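Local coordinates for protein nitrilotriacetate monooxygenase (Burkholderia pseudomallei, PDB 3SDO) that probably acts as an FMN-dependent monooxygenase of the NtaA/SnaA/DszA family, a group with the TIM-barrel fold of bacterial luciferase, at residues V37-Y42 / S84-L89; R45-E50 / V88-I93; L164-D169 / I206-Q211; F217-S222 / A235-G240; V248-V253 / V267-G272. All blocks are in the same frame, centred on the assembly; numbering follows the deposited sequence.

Interaction 1: V37-Y42 / S84-L89. With EDO (1,2-ethanediol), chain C.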
# COMPACT_ATOMS: atom_id res chain seq x y z
N VAL A 37 5.88 -3.35 -13.16
CA VAL A 37 6.47 -3.59 -11.85
C VAL A 37 7.92 -3.07 -11.80
O VAL A 37 8.83 -3.72 -11.27
CB VAL A 37 6.38 -5.09 -11.47
CG1 VAL A 37 4.95 -5.45 -11.13
CG2 VAL A 37 6.88 -5.98 -12.59
N ASN A 38 8.11 -1.89 -12.38
CA ASN A 38 9.39 -1.19 -12.36
C ASN A 38 9.17 0.11 -11.57
O ASN A 38 8.61 1.08 -12.12
CB ASN A 38 9.82 -0.88 -13.80
CG ASN A 38 11.17 -0.17 -13.88
OD1 ASN A 38 11.41 0.81 -13.18
ND2 ASN A 38 12.05 -0.68 -14.74
N PHE A 39 9.62 0.14 -10.31
CA PHE A 39 9.33 1.28 -9.43
C PHE A 39 9.86 2.61 -9.96
O PHE A 39 9.15 3.60 -9.98
CB PHE A 39 9.83 1.08 -8.00
CG PHE A 39 9.55 2.27 -7.11
CD1 PHE A 39 8.25 2.60 -6.77
CD2 PHE A 39 10.59 3.06 -6.64
CE1 PHE A 39 7.98 3.73 -5.98
CE2 PHE A 39 10.34 4.18 -5.88
CZ PHE A 39 9.02 4.51 -5.53
N ASP A 40 11.11 2.62 -10.40
CA ASP A 40 11.69 3.85 -10.92
C ASP A 40 10.91 4.42 -12.12
O ASP A 40 10.86 5.63 -12.30
CB ASP A 40 13.13 3.63 -11.32
CG ASP A 40 14.07 3.45 -10.13
OD1 ASP A 40 13.69 3.69 -8.95
OD2 ASP A 40 15.18 3.02 -10.40
N PHE A 41 10.35 3.56 -12.95
CA PHE A 41 9.45 4.02 -14.02
C PHE A 41 8.26 4.79 -13.50
O PHE A 41 7.95 5.89 -14.02
CB PHE A 41 8.99 2.85 -14.87
CG PHE A 41 8.03 3.23 -15.96
CD1 PHE A 41 8.49 3.84 -17.11
CD2 PHE A 41 6.68 2.98 -15.83
CE1 PHE A 41 7.60 4.18 -18.14
CE2 PHE A 41 5.80 3.30 -16.86
CZ PHE A 41 6.26 3.90 -18.00
N TYR A 42 7.57 4.27 -12.48
CA TYR A 42 6.47 5.01 -11.86
C TYR A 42 6.93 6.38 -11.29
O TYR A 42 6.21 7.36 -11.43
CB TYR A 42 5.75 4.22 -10.76
CG TYR A 42 4.89 3.07 -11.26
CD1 TYR A 42 5.47 1.84 -11.53
CD2 TYR A 42 3.53 3.21 -11.42
CE1 TYR A 42 4.72 0.78 -11.97
CE2 TYR A 42 2.76 2.14 -11.87
CZ TYR A 42 3.36 0.93 -12.11
OH TYR A 42 2.62 -0.14 -12.55
N SER A 84 2.69 5.28 -1.25
CA SER A 84 3.43 5.75 -0.08
C SER A 84 4.90 6.00 -0.45
O SER A 84 5.49 7.00 -0.06
CB SER A 84 3.32 4.72 1.05
OG SER A 84 1.98 4.59 1.53
N ALA A 85 5.47 5.09 -1.24
CA ALA A 85 6.82 5.26 -1.79
C ALA A 85 6.88 6.49 -2.74
O ALA A 85 7.81 7.28 -2.67
CB ALA A 85 7.28 3.95 -2.50
N LEU A 86 5.89 6.66 -3.62
CA LEU A 86 5.84 7.79 -4.54
C LEU A 86 5.70 9.14 -3.80
O LEU A 86 6.30 10.14 -4.23
CB LEU A 86 4.68 7.65 -5.55
CG LEU A 86 4.86 6.57 -6.64
CD1 LEU A 86 3.64 6.52 -7.50
CD2 LEU A 86 6.10 6.83 -7.47
N ALA A 87 4.96 9.14 -2.70
CA ALA A 87 4.69 10.36 -1.91
C ALA A 87 5.98 11.08 -1.54
O ALA A 87 6.10 12.30 -1.62
CB ALA A 87 3.94 9.99 -0.63
N VAL A 88 6.96 10.27 -1.17
CA VAL A 88 8.19 10.73 -0.57
C VAL A 88 9.21 11.19 -1.66
O VAL A 88 10.19 11.89 -1.38
CB VAL A 88 8.64 9.56 0.38
CG1 VAL A 88 10.01 9.08 0.09
CG2 VAL A 88 8.32 9.91 1.82
N LEU A 89 8.94 10.83 -2.91
CA LEU A 89 9.77 11.24 -4.02
C LEU A 89 9.08 12.31 -4.86
O LEU A 89 9.56 12.66 -5.92
CB LEU A 89 10.14 10.03 -4.90
CG LEU A 89 10.92 8.92 -4.17
CD1 LEU A 89 11.12 7.68 -5.05
CD2 LEU A 89 12.34 9.46 -3.65
C1 EDO C . 12.71 -3.02 -9.72
O1 EDO C . 12.57 -2.15 -10.87
C2 EDO C . 11.38 -3.12 -8.97
O2 EDO C . 10.88 -1.83 -8.56
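Tyr42 and Leu86 bring the two backbones closest, their CA atoms 7.9 Å apart, where the first turn of helix 39-51 meets the last turn of helix 79-88. Between them the ring of Phe39 does most of the touching. Its CG lies anti to the backbone N (chi1 179°), which carries the far end of the ring to the other helix although the side chain leaves the backbone to one side. CZ of Phe39 meets CB of Ala85 at 3.5 Å, oblique to the ring. CD1 of Leu89 sits at the ring edge, 3.7 Å from CE2 of Phe39. Leu86 slides past Phe39 in the opposite direction; its CD2 also lies 4.2 Å from CB of Tyr42. Asn38 is the N-cap of helix 39-51: its OD1 accepts from Phe41 N at 3.0 Å, with the donor above the carbonyl plane. An ethanediol, probably from the crystallisation liquor, accepts a hydrogen bond from Phe39 N (N to O2 of the ethanediol 2.9 Å). Val88 of the second subunit also packs on Phe39. Direct contact is thus apolar; the Asn38 cap and ethanediol bond stay at the start of helix 39-51, and the packing continues into the dimer interface.

Interaction 2: R45-E50 / V88-I93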
# COMPACT_ATOMS: atom_id res chain seq x y z
N ARG A 45 7.43 8.82 -14.31
CA ARG A 45 6.14 9.24 -14.82
C ARG A 45 5.38 10.15 -13.83
O ARG A 45 4.80 11.14 -14.25
CB ARG A 45 5.30 8.05 -15.21
CG ARG A 45 5.92 7.16 -16.29
CD ARG A 45 5.98 7.81 -17.63
NE ARG A 45 7.13 8.71 -17.79
CZ ARG A 45 7.35 9.50 -18.83
NH1 ARG A 45 8.43 10.27 -18.86
NH2 ARG A 45 6.50 9.52 -19.85
N ALA A 46 5.39 9.82 -12.54
CA ALA A 46 4.74 10.69 -11.55
C ALA A 46 5.38 12.07 -11.54
O ALA A 46 4.67 13.08 -11.49
CB ALA A 46 4.75 10.05 -10.13
N ARG A 47 6.72 12.12 -11.62
CA ARG A 47 7.44 13.41 -11.63
C ARG A 47 7.20 14.21 -12.89
O ARG A 47 7.03 15.41 -12.85
CB ARG A 47 8.94 13.19 -11.41
CG ARG A 47 9.25 12.83 -9.97
CD ARG A 47 10.70 12.52 -9.79
NE ARG A 47 11.09 12.42 -8.39
CZ ARG A 47 12.27 11.95 -7.99
NH1 ARG A 47 13.15 11.49 -8.88
NH2 ARG A 47 12.57 11.95 -6.70
N ARG A 48 7.15 13.52 -14.02
CA ARG A 48 6.83 14.12 -15.31
C ARG A 48 5.47 14.80 -15.24
O ARG A 48 5.32 15.96 -15.66
CB ARG A 48 6.83 13.04 -16.39
CG ARG A 48 6.90 13.55 -17.81
CD ARG A 48 8.29 14.05 -18.13
NE ARG A 48 8.54 14.10 -19.57
CZ ARG A 48 8.32 15.15 -20.35
NH1 ARG A 48 7.84 16.29 -19.87
NH2 ARG A 48 8.61 15.07 -21.63
N ALA A 49 4.48 14.09 -14.72
CA ALA A 49 3.14 14.65 -14.56
C ALA A 49 3.12 15.83 -13.57
O ALA A 49 2.54 16.88 -13.85
CB ALA A 49 2.14 13.56 -14.14
N GLU A 50 3.78 15.65 -12.43
CA GLU A 50 3.81 16.66 -11.39
C GLU A 50 4.45 17.95 -11.91
O GLU A 50 3.97 19.06 -11.64
CB GLU A 50 4.59 16.15 -10.16
CG GLU A 50 4.71 17.17 -9.04
CD GLU A 50 5.39 16.59 -7.80
OE1 GLU A 50 6.61 16.30 -7.87
OE2 GLU A 50 4.70 16.41 -6.77
N VAL A 88 6.96 10.27 -1.17
CA VAL A 88 8.19 10.73 -0.57
C VAL A 88 9.21 11.19 -1.66
O VAL A 88 10.19 11.89 -1.38
CB VAL A 88 8.64 9.56 0.38
CG1 VAL A 88 10.01 9.08 0.09
CG2 VAL A 88 8.32 9.91 1.82
N LEU A 89 8.94 10.83 -2.91
CA LEU A 89 9.77 11.24 -4.02
C LEU A 89 9.08 12.31 -4.86
O LEU A 89 9.56 12.66 -5.92
CB LEU A 89 10.14 10.03 -4.90
CG LEU A 89 10.92 8.92 -4.17
CD1 LEU A 89 11.12 7.68 -5.05
CD2 LEU A 89 12.34 9.46 -3.65
N THR A 90 7.96 12.83 -4.37
CA THR A 90 7.24 13.90 -5.03
C THR A 90 6.93 14.92 -3.95
O THR A 90 7.33 14.76 -2.81
CB THR A 90 5.94 13.38 -5.72
OG1 THR A 90 5.08 12.71 -4.77
CG2 THR A 90 6.26 12.44 -6.89
N SER A 91 6.21 15.98 -4.30
CA SER A 91 5.85 16.99 -3.31
C SER A 91 4.42 17.56 -3.42
O SER A 91 3.86 17.96 -2.40
CB SER A 91 6.88 18.13 -3.35
OG SER A 91 6.97 18.67 -4.65
N LYS A 92 3.85 17.62 -4.62
CA LYS A 92 2.54 18.30 -4.81
C LYS A 92 1.48 17.37 -5.36
O LYS A 92 0.29 17.54 -5.04
CB LYS A 92 2.63 19.43 -5.85
CG LYS A 92 3.48 20.59 -5.55
CD LYS A 92 3.26 21.70 -6.64
CE LYS A 92 1.91 22.46 -6.42
NZ LYS A 92 1.85 23.86 -7.01
N ILE A 93 1.88 16.47 -6.24
CA ILE A 93 0.90 15.68 -6.98
C ILE A 93 0.06 14.80 -6.05
O ILE A 93 0.56 14.19 -5.10
CB ILE A 93 1.55 14.89 -8.11
CG1 ILE A 93 0.51 14.37 -9.11
CG2 ILE A 93 2.38 13.72 -7.55
CD1 ILE A 93 1.11 13.94 -10.47
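The guanidinium of Arg47 meets the carbonyl O of Leu89 at its edge and nearly in its plane. It grips that single oxygen side-on with two nitrogens, NE at 2.9 Å from Leu89 O and NH2 at 3.2 Å, the NE bond being the straighter. The extended chain from CG to NE lets the arginine reach past the helix to the loop. The carboxylate of Glu50 is held through one oxygen: OE2 accepts from three successive amides. Ser91 N comes on its syn lone pair (2.9 Å), Ile93 N on its anti lone pair (2.9 Å), and Lys92 N, only 2.6 Å from OE2 of Glu50, from above the carboxylate plane. CG of Glu50 is anti to its backbone N (chi1 178°) and the chain runs straight beyond it, which carries the acid into the turn. CD1 of Ile93 packs on CB of Ala49 at 3.8 Å. Thr90 OG1 bonds to Leu86 O and to Arg123. The loop joining helix 79-88 to strand 94-100 is therefore clasped to helix 39-51 by two charged side chains that bind backbone dipoles of opposite sense. Three N-H groups on one oxygen probably favour the ionised form of Glu50.

Interaction 3: L164-D169 / I206-Q211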
# COMPACT_ATOMS: atom_id res chain seq x y z
N LEU A 164 -14.45 6.92 11.06
CA LEU A 164 -13.14 6.68 11.72
C LEU A 164 -12.16 7.82 11.49
O LEU A 164 -11.39 8.18 12.39
CB LEU A 164 -12.50 5.37 11.23
CG LEU A 164 -13.20 4.09 11.69
CD1 LEU A 164 -12.66 2.91 10.89
CD2 LEU A 164 -13.00 3.84 13.18
N TRP A 165 -12.21 8.40 10.30
CA TRP A 165 -11.35 9.54 9.98
C TRP A 165 -11.67 10.79 10.80
O TRP A 165 -10.87 11.71 10.83
CB TRP A 165 -11.40 9.89 8.48
CG TRP A 165 -10.63 8.95 7.59
CD1 TRP A 165 -9.57 8.15 7.96
CD2 TRP A 165 -10.86 8.71 6.19
NE1 TRP A 165 -9.14 7.42 6.86
CE2 TRP A 165 -9.91 7.75 5.77
CE3 TRP A 165 -11.77 9.20 5.26
CZ2 TRP A 165 -9.85 7.29 4.46
CZ3 TRP A 165 -11.71 8.74 3.94
CH2 TRP A 165 -10.76 7.81 3.55
N ASP A 166 -12.83 10.84 11.44
CA ASP A 166 -13.13 11.96 12.33
C ASP A 166 -12.90 11.63 13.81
O ASP A 166 -13.37 12.36 14.68
CB ASP A 166 -14.56 12.48 12.06
CG ASP A 166 -14.65 13.29 10.75
OD1 ASP A 166 -13.59 13.57 10.14
OD2 ASP A 166 -15.78 13.70 10.36
N SER A 167 -12.12 10.58 14.09
CA SER A 167 -11.84 10.16 15.47
C SER A 167 -11.17 11.27 16.27
O SER A 167 -11.56 11.53 17.42
CB SER A 167 -10.93 8.94 15.50
OG SER A 167 -11.56 7.80 14.95
N TRP A 168 -10.20 11.92 15.63
CA TRP A 168 -9.31 12.89 16.29
C TRP A 168 -9.55 14.31 15.80
O TRP A 168 -9.22 14.63 14.66
CB TRP A 168 -7.86 12.52 15.99
CG TRP A 168 -7.39 11.31 16.75
CD1 TRP A 168 -7.37 10.01 16.32
CD2 TRP A 168 -6.85 11.30 18.06
NE1 TRP A 168 -6.89 9.19 17.30
CE2 TRP A 168 -6.55 9.96 18.38
CE3 TRP A 168 -6.62 12.30 19.01
CZ2 TRP A 168 -6.03 9.60 19.60
CZ3 TRP A 168 -6.10 11.93 20.22
CH2 TRP A 168 -5.82 10.59 20.52
N ASP A 169 -10.11 15.19 16.64
CA ASP A 169 -10.24 16.58 16.23
C ASP A 169 -8.87 17.11 15.80
O ASP A 169 -7.84 16.70 16.33
CB ASP A 169 -10.75 17.50 17.34
CG ASP A 169 -12.18 17.21 17.78
OD1 ASP A 169 -12.92 16.39 17.15
OD2 ASP A 169 -12.57 17.84 18.78
N ILE A 206 -4.91 7.07 14.33
CA ILE A 206 -4.12 8.06 13.59
C ILE A 206 -4.99 9.30 13.35
O ILE A 206 -6.22 9.20 13.21
CB ILE A 206 -3.56 7.48 12.29
CG1 ILE A 206 -2.61 8.48 11.62
CG2 ILE A 206 -4.72 7.08 11.35
CD1 ILE A 206 -1.83 7.89 10.43
N ARG A 207 -4.33 10.45 13.33
CA ARG A 207 -5.00 11.74 13.23
C ARG A 207 -5.40 12.09 11.79
O ARG A 207 -5.13 11.32 10.85
CB ARG A 207 -4.08 12.84 13.78
CG ARG A 207 -2.77 13.03 12.99
CD ARG A 207 -2.19 14.38 13.30
NE ARG A 207 -3.06 15.44 12.79
CZ ARG A 207 -3.10 16.68 13.24
NH1 ARG A 207 -2.28 17.06 14.23
NH2 ARG A 207 -3.95 17.55 12.70
N ARG A 208 -5.98 13.28 11.64
CA ARG A 208 -6.44 13.80 10.35
C ARG A 208 -5.29 14.55 9.66
O ARG A 208 -4.39 15.01 10.32
CB ARG A 208 -7.65 14.72 10.57
CG ARG A 208 -8.79 14.03 11.32
CD ARG A 208 -9.98 14.93 11.64
NE ARG A 208 -10.97 14.94 10.57
CZ ARG A 208 -11.23 15.95 9.74
NH1 ARG A 208 -10.56 17.08 9.81
NH2 ARG A 208 -12.16 15.79 8.80
N SER A 209 -5.34 14.64 8.33
CA SER A 209 -4.29 15.25 7.51
C SER A 209 -4.48 16.75 7.30
O SER A 209 -5.47 17.32 7.75
CB SER A 209 -4.25 14.57 6.13
OG SER A 209 -5.34 14.99 5.31
N PRO A 210 -3.55 17.39 6.58
CA PRO A 210 -3.78 18.78 6.27
C PRO A 210 -4.93 19.04 5.29
O PRO A 210 -5.30 20.19 5.10
CB PRO A 210 -2.44 19.23 5.69
CG PRO A 210 -1.43 18.32 6.36
CD PRO A 210 -2.13 17.01 6.35
N GLN A 211 -5.53 18.00 4.68
CA GLN A 211 -6.75 18.22 3.88
C GLN A 211 -8.01 17.67 4.56
O GLN A 211 -9.10 17.66 3.99
CB GLN A 211 -6.61 17.66 2.47
CG GLN A 211 -6.43 16.16 2.40
CD GLN A 211 -6.44 15.64 0.98
OE1 GLN A 211 -6.77 16.37 0.03
NE2 GLN A 211 -6.10 14.36 0.82
O HOH W 1 -8.77 10.73 13.10
O HOH W 2 -7.99 10.03 10.32
O HOH W 3 -6.63 15.21 13.69
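Arg208 reaches Asp166 with NE and NH2 together, both to the single oxygen OD1, each 3.0 Å from it. This salt bridge is side-on but not flat. The carboxylate and guanidinium planes stand 56° apart, and both nitrogens approach OD1 from the same face of the carboxylate, NH2 on the syn side and NE on the anti side. A bend at chi3 (89°) turns the end of Arg208 to the acid while its aliphatic part passes two backbone carbonyls: CG lies 3.2 Å from O of Trp165, and CD 3.1 Å from O of Trp168. NE adds a weak bond to Trp165 O. Asp166 CG is anti to the carbonyl carbon (chi1 -75°), and this brings OD1 back to the arginine although the side chain sets out away from it. The indole of Trp168 leans on the other backbone, its CD1 3.4 Å from O of Ile206, and its NE1 bonds to Leu204 O. Water 3 joins the backbones, giving a proton to Trp168 O (2.8 Å) and taking one from Arg208 N. Further partners hold the pair: Gln213 for OD1 and Arg443 for OD2 of Asp166, Asp170 and Lys440 for Arg208. The contact thus fastens the end of helix 150-165 to the loop leading into strand 215-218, beside helix 106-119, where Ala114 touches both Trp165 and Ile206.

Interaction 4: F217-S222 / A235-G240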
# COMPACT_ATOMS: atom_id res chain seq x y z
N PHE A 217 -12.92 9.22 -4.68
CA PHE A 217 -13.16 9.01 -6.10
C PHE A 217 -14.08 7.81 -6.26
O PHE A 217 -14.02 6.85 -5.48
CB PHE A 217 -11.84 8.73 -6.82
CG PHE A 217 -10.99 9.95 -7.04
CD1 PHE A 217 -10.37 10.56 -5.99
CD2 PHE A 217 -10.81 10.45 -8.31
CE1 PHE A 217 -9.60 11.67 -6.19
CE2 PHE A 217 -10.07 11.59 -8.53
CZ PHE A 217 -9.47 12.20 -7.47
N GLN A 218 -14.95 7.87 -7.26
CA GLN A 218 -15.78 6.71 -7.60
C GLN A 218 -16.02 6.67 -9.10
O GLN A 218 -15.84 7.66 -9.78
CB GLN A 218 -17.12 6.77 -6.87
CG GLN A 218 -17.03 6.64 -5.38
CD GLN A 218 -18.36 6.76 -4.69
OE1 GLN A 218 -19.42 6.53 -5.30
NE2 GLN A 218 -18.32 7.17 -3.41
N ALA A 219 -16.39 5.51 -9.62
CA ALA A 219 -16.68 5.39 -11.06
C ALA A 219 -17.96 4.62 -11.36
O ALA A 219 -18.07 4.01 -12.42
CB ALA A 219 -15.51 4.75 -11.77
N GLY A 220 -18.95 4.69 -10.48
CA GLY A 220 -20.21 4.00 -10.74
C GLY A 220 -20.86 4.51 -12.03
O GLY A 220 -20.82 5.70 -12.32
N SER A 221 -21.44 3.60 -12.79
CA SER A 221 -22.02 3.89 -14.09
C SER A 221 -23.47 3.40 -14.20
O SER A 221 -24.25 3.91 -15.00
CB SER A 221 -21.18 3.21 -15.16
OG SER A 221 -21.13 1.82 -14.92
N SER A 222 -23.80 2.38 -13.41
CA SER A 222 -25.19 1.95 -13.23
C SER A 222 -26.00 3.01 -12.51
O SER A 222 -25.46 4.01 -12.00
CB SER A 222 -25.22 0.66 -12.40
OG SER A 222 -24.91 0.90 -11.03
N ALA A 235 -15.13 13.18 -6.49
CA ALA A 235 -14.71 13.17 -7.89
C ALA A 235 -15.15 11.84 -8.50
O ALA A 235 -15.09 10.81 -7.84
CB ALA A 235 -13.20 13.33 -8.01
N VAL A 236 -15.64 11.90 -9.73
CA VAL A 236 -16.21 10.76 -10.39
C VAL A 236 -15.59 10.66 -11.74
O VAL A 236 -15.46 11.64 -12.45
CB VAL A 236 -17.74 10.92 -10.52
CG1 VAL A 236 -18.37 9.67 -11.15
CG2 VAL A 236 -18.37 11.21 -9.13
N PHE A 237 -15.18 9.46 -12.12
CA PHE A 237 -14.67 9.26 -13.44
C PHE A 237 -15.44 8.22 -14.24
O PHE A 237 -16.40 7.61 -13.76
CB PHE A 237 -13.16 9.04 -13.41
CG PHE A 237 -12.72 7.87 -12.65
CD1 PHE A 237 -12.50 6.65 -13.28
CD2 PHE A 237 -12.47 7.97 -11.30
CE1 PHE A 237 -12.05 5.53 -12.56
CE2 PHE A 237 -12.03 6.89 -10.57
CZ PHE A 237 -11.83 5.65 -11.21
N SER A 238 -15.04 8.10 -15.51
CA SER A 238 -15.58 7.10 -16.41
C SER A 238 -14.51 6.65 -17.40
O SER A 238 -13.41 7.23 -17.46
CB SER A 238 -16.70 7.72 -17.24
OG SER A 238 -16.10 8.66 -18.12
N ASN A 239 -14.85 5.63 -18.20
CA ASN A 239 -14.04 5.28 -19.37
C ASN A 239 -14.92 4.83 -20.54
O ASN A 239 -15.98 4.22 -20.35
CB ASN A 239 -13.02 4.21 -18.99
N GLY A 240 -14.52 5.21 -21.76
CA GLY A 240 -15.18 4.72 -22.98
C GLY A 240 -16.36 5.53 -23.49
O GLY A 240 -16.96 5.17 -24.53
O HOH W 4 -18.23 5.88 -14.76
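This contact belongs to a beta-alpha-beta unit of the TIM barrel, joining the parallel neighbours 215-218 and 235-238 that helix 223-232 connects. Gln218 links them both ways: its N donates to Ala235 O at 3.0 Å, and its O accepts from Phe237 N at 3.0 Å, nearly along the C=O axis. On the sheet face carrying Phe217 and Ala235, CB of Ala235 stands over the face of the Phe217 ring, 3.8 Å from its centroid, a CH-pi contact. Further along, Ala219 repeats this on Phe237, with its CB 3.8 Å from that ring's centroid. CG of Phe237 sits between its backbone N and carbonyl carbon (chi1 61°), and this folds the ring back alongside the first strand, CE2 coming 4.2 Å from CB of Phe217. Beyond the paired part the backbones are bridged by water 4, which donates to Ala219 O (3.0 Å) and Phe237 O (2.7 Å). Ser221 and Ser222, predicted FMN-binding residues, follow at the strand's C-terminal end, as usual for a barrel's active site; Ser222 caps helix 223-232 and bonds to Tyr151. Strand 124-129 flanks strand 215-218, strand 268-277 flanks 235-238, and helices 223-232 and 243-259 pack on Val236.

Interaction 5: V248-V253 / V267-G272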
# COMPACT_ATOMS: atom_id res chain seq x y z
N VAL A 248 -24.51 13.20 -20.63
CA VAL A 248 -25.62 12.64 -19.85
C VAL A 248 -25.11 12.22 -18.47
O VAL A 248 -25.73 12.54 -17.47
CB VAL A 248 -26.30 11.44 -20.54
CG1 VAL A 248 -27.28 10.74 -19.58
CG2 VAL A 248 -27.02 11.92 -21.84
N PHE A 249 -23.96 11.55 -18.44
CA PHE A 249 -23.37 11.13 -17.19
C PHE A 249 -23.10 12.32 -16.28
O PHE A 249 -23.46 12.29 -15.11
CB PHE A 249 -22.09 10.35 -17.46
CG PHE A 249 -21.45 9.80 -16.23
CD1 PHE A 249 -22.03 8.74 -15.55
CD2 PHE A 249 -20.27 10.33 -15.75
CE1 PHE A 249 -21.43 8.21 -14.42
CE2 PHE A 249 -19.68 9.81 -14.61
CZ PHE A 249 -20.26 8.76 -13.95
N TYR A 250 -22.50 13.37 -16.85
CA TYR A 250 -22.20 14.58 -16.10
C TYR A 250 -23.47 15.13 -15.44
O TYR A 250 -23.46 15.41 -14.24
CB TYR A 250 -21.55 15.63 -17.03
CG TYR A 250 -21.07 16.91 -16.38
CD1 TYR A 250 -21.94 17.97 -16.15
CD2 TYR A 250 -19.73 17.11 -16.11
CE1 TYR A 250 -21.49 19.18 -15.57
CE2 TYR A 250 -19.27 18.30 -15.55
CZ TYR A 250 -20.15 19.33 -15.29
OH TYR A 250 -19.68 20.50 -14.73
N ARG A 251 -24.55 15.25 -16.21
CA ARG A 251 -25.83 15.79 -15.73
C ARG A 251 -26.45 14.94 -14.64
O ARG A 251 -26.97 15.47 -13.67
CB ARG A 251 -26.83 15.97 -16.90
CG ARG A 251 -26.45 17.10 -17.87
CD ARG A 251 -27.61 17.62 -18.72
NE ARG A 251 -27.95 16.72 -19.82
CZ ARG A 251 -28.92 15.80 -19.80
NH1 ARG A 251 -29.69 15.61 -18.72
NH2 ARG A 251 -29.12 15.05 -20.88
N ARG A 252 -26.38 13.62 -14.79
CA ARG A 252 -26.94 12.70 -13.79
C ARG A 252 -26.19 12.74 -12.46
O ARG A 252 -26.81 12.73 -11.39
CB ARG A 252 -26.98 11.27 -14.34
CG ARG A 252 -27.87 11.11 -15.55
CD ARG A 252 -27.80 9.70 -16.12
NE ARG A 252 -28.43 8.73 -15.24
CZ ARG A 252 -28.27 7.41 -15.33
NH1 ARG A 252 -27.45 6.90 -16.26
NH2 ARG A 252 -28.90 6.60 -14.49
N VAL A 253 -24.85 12.79 -12.53
CA VAL A 253 -24.02 12.82 -11.32
C VAL A 253 -24.28 14.13 -10.55
O VAL A 253 -24.47 14.13 -9.32
CB VAL A 253 -22.53 12.69 -11.65
CG1 VAL A 253 -21.66 13.09 -10.41
CG2 VAL A 253 -22.22 11.26 -12.16
N VAL A 267 -18.51 18.28 -6.68
CA VAL A 267 -18.42 16.89 -7.16
C VAL A 267 -17.88 16.96 -8.55
O VAL A 267 -18.61 17.28 -9.49
CB VAL A 267 -19.76 16.19 -7.18
CG1 VAL A 267 -19.58 14.71 -7.64
CG2 VAL A 267 -20.46 16.34 -5.80
N LYS A 268 -16.58 16.69 -8.68
CA LYS A 268 -15.89 16.86 -9.94
C LYS A 268 -16.12 15.66 -10.87
O LYS A 268 -16.04 14.50 -10.44
CB LYS A 268 -14.38 17.03 -9.69
CG LYS A 268 -14.01 18.12 -8.68
CD LYS A 268 -14.43 19.51 -9.13
CE LYS A 268 -13.82 20.54 -8.20
NZ LYS A 268 -14.15 21.94 -8.50
N VAL A 269 -16.36 15.91 -12.14
CA VAL A 269 -16.55 14.83 -13.12
C VAL A 269 -15.40 14.83 -14.11
O VAL A 269 -15.17 15.82 -14.81
CB VAL A 269 -17.89 14.96 -13.84
CG1 VAL A 269 -18.01 13.94 -14.95
CG2 VAL A 269 -19.07 14.82 -12.84
N PHE A 270 -14.69 13.70 -14.17
CA PHE A 270 -13.46 13.53 -14.95
C PHE A 270 -13.55 12.33 -15.91
O PHE A 270 -13.18 11.21 -15.56
CB PHE A 270 -12.28 13.33 -13.98
CG PHE A 270 -12.01 14.51 -13.06
CD1 PHE A 270 -12.29 15.83 -13.46
CD2 PHE A 270 -11.47 14.31 -11.82
CE1 PHE A 270 -12.00 16.90 -12.60
CE2 PHE A 270 -11.16 15.37 -10.99
CZ PHE A 270 -11.42 16.65 -11.35
N PRO A 271 -14.05 12.55 -17.13
CA PRO A 271 -14.07 11.40 -18.03
C PRO A 271 -12.67 11.02 -18.44
O PRO A 271 -11.79 11.88 -18.49
CB PRO A 271 -14.87 11.88 -19.24
CG PRO A 271 -15.11 13.28 -19.05
CD PRO A 271 -14.61 13.76 -17.74
N GLY A 272 -12.48 9.74 -18.71
CA GLY A 272 -11.24 9.18 -19.19
C GLY A 272 -11.07 9.37 -20.67
O GLY A 272 -12.02 9.17 -21.44
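Val269 is the bump of this contact, projecting from strand 268-277 toward helix 243-259 into the hollow between Phe249, Tyr250 and Val253. The helix and strand segments run nearly antiparallel, at 159°, with axes 9.4 Å apart. CB of Val269 lies 3.6 Å from CD2 of Tyr250, approaching the ring obliquely. Both methyls also border Tyr250 (CG1 of Val269 to its CD2 3.8 Å); CG1 turns to CD2 of Phe249, while CG2 meets CG1 of Val253 tip to tip at 4.0 Å. Val253 is the answering bump on the helix. Its CG1, anti to the backbone N (chi1 165°), fits between the two strand-side valines and also touches CG1 of Val267 at 3.8 Å. The other methyl, CG2, rests over one face of the Phe249 ring, 3.6 Å above its plane, so two helix residues form one side of the hollow. Tyr250 leaves the helix to one side, and CG anti to its backbone N (chi1 -175°) lets the ring lie beside the strand. Val236 of the adjacent strand packs on Phe249, Val253 and Val267. Direct contact is apolar packing, supplemented by the polar link through Asp392, which binds both Tyr250 OH and Val269 N.

Interactions 4 and 5 form one continuous piece of the barrel, centres 8 Å apart: strand 235-238 pairs with 268-277 (Val236 N to Lys268 O 2.7 Å, probably a hydrogen bond), and Phe249 CE1 packs 3.3 Å from Gly220 O. This piece carries the predicted FMN-binding Ser221 and Ser222, with Phe249 about 5 Å from Ser221, side chain to side chain. Interactions 1 and 2 share Val88 and Leu89 and both use helix 39-51; their centres are 9 Å apart. Interaction 1 is nearer the predicted flavin site, Tyr42 about 9 Å from Asp61 between side chains. Interaction 3 stands apart, 24 to 29 Å from the others between centres, yet like 1 and 2 it touches the second subunit.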